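Local coordinates for AlyGC (Glaciecola chathamensis, PDB 5GKD), which probably cleaves alginate by beta-elimination, as a calcium-containing lyase of polysaccharide lyase family 6, at residues S179-S193 with C209-N223. Numbering follows the deposited sequence.
Sequences SNGGETLRIGTSHHS and CNGEVEIISNKSGKN. With CA (calcium ion), chain E; GOL (glycerol), chain F; PO4 (phosphate ion), chain H.
Glu183 and Glu212 meet at a calcium ion, their carboxylate planes turned 36° from each other. Glu183 gives the metal OE2 alone. Glu212 offers both oxygens, with OE2 at 2.5 Å from the calcium. Glu214 adds OE1, and Asn180 completes the protein side of the site. A phosphate oxygen and a water also bind the metal. The calcium's positive charge probably lets three carboxylates and a phosphate gather this closely.

Glu212 OE1 accepts Gly182 N, 2.8 Å away, on its anti lone pair; Gly181 N meets it on the same anti side, 29° out of the carboxylate plane. Glu214 OE2 is met from above its plane by Ser217 OG at 2.7 Å, a second-shell bond that should limit turning of this carboxylate. Lys219 runs out fully extended over Thr189, and its NZ, 2.8 Å from phosphate O4, also bonds glycerol O1.

Strands 185-188 and 217-219 are parallel neighbours on successive coils of the right-handed beta-helix of the pectate lyase-like fold. Arg186 and Ser217 share the calcium-bearing face, which in this family carries the active site. Leu185, Ile216, Ile187 and Asn218 lie on the other face, against strands 200-207 and 224-231.

There Ile187 CG2, anti to its backbone N, lies 3.5 Å from Asn223 ND2. Asn223 ND2 donates to Asn218 OD1 and, at 2.8 Å, to Ser220 OG, which lies in the plane of the Asn223 amide. Ser220 OG in turn donates to Ile187 O from above the carbonyl plane, and Lys219 N reaches this oxygen from the opposite face. A leucine in place of Asn223 would probably leave Asn218 OD1 and Ser220 OG without their shared donor and hold the Asn218 amide less firmly.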
# COMPACT_ATOMS: atom_id res chain seq x y z
N SER A 179 -16.21 6.37 -0.42
CA SER A 179 -15.94 7.42 -1.39
C SER A 179 -17.13 7.48 -2.34
O SER A 179 -18.08 6.70 -2.21
CB SER A 179 -14.65 7.19 -2.18
OG SER A 179 -14.88 6.38 -3.31
N ASN A 180 -17.07 8.39 -3.29
CA ASN A 180 -18.00 8.36 -4.40
C ASN A 180 -17.80 7.09 -5.24
O ASN A 180 -16.76 6.45 -5.19
CB ASN A 180 -17.84 9.61 -5.28
CG ASN A 180 -19.08 9.90 -6.12
OD1 ASN A 180 -19.04 10.70 -7.04
ND2 ASN A 180 -20.18 9.26 -5.79
N GLY A 181 -18.84 6.72 -5.97
CA GLY A 181 -18.79 5.57 -6.85
C GLY A 181 -19.37 4.28 -6.31
O GLY A 181 -18.98 3.22 -6.80
N GLY A 182 -20.28 4.34 -5.35
CA GLY A 182 -20.86 3.13 -4.79
C GLY A 182 -22.33 2.93 -5.11
O GLY A 182 -23.07 2.33 -4.33
N GLU A 183 -22.77 3.44 -6.26
CA GLU A 183 -24.18 3.40 -6.63
C GLU A 183 -24.63 1.97 -6.89
O GLU A 183 -23.85 1.11 -7.31
CB GLU A 183 -24.43 4.25 -7.87
CG GLU A 183 -24.05 5.72 -7.75
CD GLU A 183 -22.63 6.01 -8.21
OE1 GLU A 183 -21.85 5.07 -8.33
OE2 GLU A 183 -22.31 7.19 -8.46
N THR A 184 -25.90 1.71 -6.62
CA THR A 184 -26.47 0.42 -6.99
C THR A 184 -26.91 0.41 -8.45
O THR A 184 -26.64 -0.56 -9.16
CB THR A 184 -27.63 0.07 -6.05
OG1 THR A 184 -27.11 -0.18 -4.74
CG2 THR A 184 -28.37 -1.17 -6.53
N LEU A 185 -27.55 1.48 -8.92
CA LEU A 185 -28.06 1.58 -10.29
C LEU A 185 -27.76 2.97 -10.82
O LEU A 185 -28.16 3.96 -10.21
CB LEU A 185 -29.57 1.29 -10.32
CG LEU A 185 -30.34 0.80 -11.56
CD1 LEU A 185 -31.75 1.36 -11.60
CD2 LEU A 185 -29.66 1.08 -12.86
N ARG A 186 -27.09 3.06 -11.96
CA ARG A 186 -26.85 4.33 -12.64
C ARG A 186 -27.42 4.24 -14.05
O ARG A 186 -27.11 3.31 -14.79
CB ARG A 186 -25.35 4.64 -12.70
CG ARG A 186 -25.02 5.93 -13.44
CD ARG A 186 -23.51 6.06 -13.63
NE ARG A 186 -23.08 5.28 -14.79
CZ ARG A 186 -21.89 4.72 -14.93
NH1 ARG A 186 -20.98 4.84 -13.96
NH2 ARG A 186 -21.60 4.03 -16.02
N ILE A 187 -28.24 5.21 -14.44
CA ILE A 187 -28.83 5.18 -15.78
C ILE A 187 -28.19 6.31 -16.59
O ILE A 187 -28.62 7.47 -16.54
CB ILE A 187 -30.35 5.29 -15.75
CG1 ILE A 187 -30.91 4.27 -14.76
CG2 ILE A 187 -30.93 5.02 -17.13
CD1 ILE A 187 -32.39 4.45 -14.51
N GLY A 188 -27.19 5.96 -17.36
CA GLY A 188 -26.49 6.95 -18.14
C GLY A 188 -25.29 7.50 -17.40
O GLY A 188 -24.84 6.99 -16.37
N THR A 189 -24.80 8.60 -17.95
CA THR A 189 -23.55 9.20 -17.55
C THR A 189 -23.66 10.68 -17.90
O THR A 189 -24.49 11.06 -18.73
CB THR A 189 -22.39 8.48 -18.26
OG1 THR A 189 -21.46 7.97 -17.30
CG2 THR A 189 -21.71 9.36 -19.25
N SER A 190 -22.88 11.52 -17.24
CA SER A 190 -23.05 12.96 -17.46
C SER A 190 -22.86 13.33 -18.93
O SER A 190 -23.61 14.15 -19.47
CB SER A 190 -22.09 13.74 -16.57
OG SER A 190 -20.76 13.56 -17.00
N HIS A 191 -21.89 12.71 -19.60
CA HIS A 191 -21.62 12.98 -21.02
C HIS A 191 -22.86 12.82 -21.89
O HIS A 191 -23.09 13.60 -22.82
CB HIS A 191 -20.52 12.03 -21.49
CG HIS A 191 -19.73 12.51 -22.67
ND1 HIS A 191 -20.24 12.56 -23.95
CD2 HIS A 191 -18.43 12.90 -22.77
CE1 HIS A 191 -19.31 12.99 -24.78
NE2 HIS A 191 -18.20 13.20 -24.09
N HIS A 192 -23.69 11.83 -21.57
CA HIS A 192 -24.84 11.44 -22.38
C HIS A 192 -26.18 11.73 -21.70
O HIS A 192 -27.20 11.17 -22.10
CB HIS A 192 -24.72 9.96 -22.73
CG HIS A 192 -23.44 9.63 -23.40
ND1 HIS A 192 -23.10 10.16 -24.63
CD2 HIS A 192 -22.39 8.87 -23.01
CE1 HIS A 192 -21.90 9.72 -24.97
NE2 HIS A 192 -21.45 8.94 -24.01
N SER A 193 -26.18 12.60 -20.70
CA SER A 193 -27.37 12.82 -19.89
C SER A 193 -28.44 13.62 -20.61
O SER A 193 -29.60 13.57 -20.19
CB SER A 193 -26.99 13.51 -18.57
OG SER A 193 -26.26 14.70 -18.82
N CYS A 209 -28.97 -1.06 0.49
CA CYS A 209 -27.99 -0.60 -0.49
C CYS A 209 -27.36 0.66 0.08
O CYS A 209 -27.96 1.73 0.05
CB CYS A 209 -28.65 -0.38 -1.85
SG CYS A 209 -29.29 -1.95 -2.54
N ASN A 210 -26.16 0.51 0.63
CA ASN A 210 -25.52 1.53 1.46
C ASN A 210 -24.20 2.04 0.85
O ASN A 210 -23.36 2.58 1.57
CB ASN A 210 -25.26 0.98 2.86
CG ASN A 210 -26.54 0.60 3.59
OD1 ASN A 210 -27.64 0.80 3.07
ND2 ASN A 210 -26.39 0.07 4.81
N GLY A 211 -24.01 1.86 -0.46
CA GLY A 211 -22.73 2.20 -1.07
C GLY A 211 -22.34 3.66 -0.89
O GLY A 211 -21.17 3.97 -0.65
N GLU A 212 -23.32 4.57 -0.98
CA GLU A 212 -23.07 6.01 -1.00
C GLU A 212 -24.39 6.78 -1.02
O GLU A 212 -25.46 6.18 -0.92
CB GLU A 212 -22.24 6.40 -2.22
CG GLU A 212 -22.92 6.01 -3.52
CD GLU A 212 -22.62 6.97 -4.65
OE1 GLU A 212 -21.67 6.74 -5.43
OE2 GLU A 212 -23.33 7.97 -4.75
N VAL A 213 -24.33 8.09 -1.20
CA VAL A 213 -25.56 8.88 -1.13
C VAL A 213 -26.55 8.50 -2.23
O VAL A 213 -27.77 8.60 -2.05
CB VAL A 213 -25.25 10.39 -1.15
CG1 VAL A 213 -24.81 10.83 -2.54
CG2 VAL A 213 -26.47 11.18 -0.67
N GLU A 214 -26.07 8.08 -3.40
CA GLU A 214 -26.96 7.70 -4.49
C GLU A 214 -27.12 6.19 -4.51
O GLU A 214 -26.18 5.47 -4.81
CB GLU A 214 -26.43 8.19 -5.83
CG GLU A 214 -26.32 9.69 -5.99
CD GLU A 214 -25.82 10.04 -7.37
OE1 GLU A 214 -24.65 9.75 -7.65
OE2 GLU A 214 -26.59 10.57 -8.18
N ILE A 215 -28.32 5.72 -4.15
CA ILE A 215 -28.71 4.35 -4.44
C ILE A 215 -28.93 4.19 -5.93
O ILE A 215 -28.31 3.33 -6.58
CB ILE A 215 -29.99 3.97 -3.66
CG1 ILE A 215 -29.80 4.08 -2.15
CG2 ILE A 215 -30.48 2.57 -4.03
CD1 ILE A 215 -31.16 4.14 -1.45
N ILE A 216 -29.85 4.98 -6.48
CA ILE A 216 -30.07 5.12 -7.92
C ILE A 216 -29.57 6.49 -8.34
O ILE A 216 -29.90 7.49 -7.70
CB ILE A 216 -31.56 4.96 -8.28
CG1 ILE A 216 -32.07 3.57 -7.88
CG2 ILE A 216 -31.76 5.26 -9.74
CD1 ILE A 216 -33.53 3.33 -8.19
N SER A 217 -28.81 6.54 -9.41
CA SER A 217 -28.27 7.78 -9.95
C SER A 217 -28.81 7.91 -11.37
O SER A 217 -28.29 7.27 -12.29
CB SER A 217 -26.74 7.77 -9.93
OG SER A 217 -26.17 9.00 -10.35
N ASN A 218 -29.89 8.67 -11.55
CA ASN A 218 -30.43 8.86 -12.89
C ASN A 218 -29.65 9.95 -13.60
O ASN A 218 -29.50 11.06 -13.08
CB ASN A 218 -31.92 9.21 -12.84
CG ASN A 218 -32.56 9.10 -14.20
OD1 ASN A 218 -32.83 7.99 -14.68
ND2 ASN A 218 -32.78 10.23 -14.85
N LYS A 219 -29.13 9.63 -14.79
CA LYS A 219 -28.23 10.52 -15.53
C LYS A 219 -28.56 10.49 -17.02
O LYS A 219 -27.69 10.33 -17.87
CB LYS A 219 -26.76 10.13 -15.33
CG LYS A 219 -26.17 10.48 -13.95
CD LYS A 219 -24.66 10.16 -13.92
CE LYS A 219 -24.00 10.61 -12.62
NZ LYS A 219 -22.61 10.09 -12.49
N SER A 220 -29.84 10.59 -17.33
CA SER A 220 -30.30 10.60 -18.72
C SER A 220 -31.76 11.04 -18.70
O SER A 220 -32.34 11.28 -17.64
CB SER A 220 -30.12 9.25 -19.39
OG SER A 220 -30.62 8.21 -18.57
N GLY A 221 -32.35 11.09 -19.89
CA GLY A 221 -33.67 11.67 -20.06
C GLY A 221 -34.79 10.65 -20.16
O GLY A 221 -34.62 9.55 -20.69
N LYS A 222 -35.96 11.04 -19.64
CA LYS A 222 -37.24 10.38 -19.91
C LYS A 222 -37.24 8.92 -19.47
O LYS A 222 -37.79 8.04 -20.15
CB LYS A 222 -37.62 10.52 -21.39
CG LYS A 222 -37.48 11.96 -21.89
CD LYS A 222 -38.72 12.44 -22.61
CE LYS A 222 -38.38 13.33 -23.81
NZ LYS A 222 -37.40 14.40 -23.54
N ASN A 223 -36.66 8.65 -18.33
CA ASN A 223 -36.73 7.33 -17.74
C ASN A 223 -37.91 7.27 -16.80
O ASN A 223 -38.44 8.29 -16.38
CB ASN A 223 -35.42 7.00 -17.02
CG ASN A 223 -34.23 7.04 -17.96
OD1 ASN A 223 -34.30 6.53 -19.08
ND2 ASN A 223 -33.14 7.68 -17.52
CA CA E . -22.46 9.12 -6.76
C1 GOL F . -19.94 10.57 -14.91
O1 GOL F . -21.34 10.72 -14.94
C2 GOL F . -19.30 11.96 -14.93
O2 GOL F . -20.04 12.87 -14.14
C3 GOL F . -17.88 12.03 -14.42
O3 GOL F . -17.74 13.38 -14.01
P PO4 H . -22.18 11.70 -9.20
O1 PO4 H . -23.60 11.27 -9.47
O2 PO4 H . -21.51 10.57 -8.53
O3 PO4 H . -22.19 12.97 -8.30
O4 PO4 H . -21.51 11.85 -10.54
O HOH W 1 -19.38 5.64 0.48
O HOH W 2 -25.61 1.69 -3.28
O HOH W 3 -23.53 8.15 -10.69
O HOH W 4 -22.56 11.30 -5.55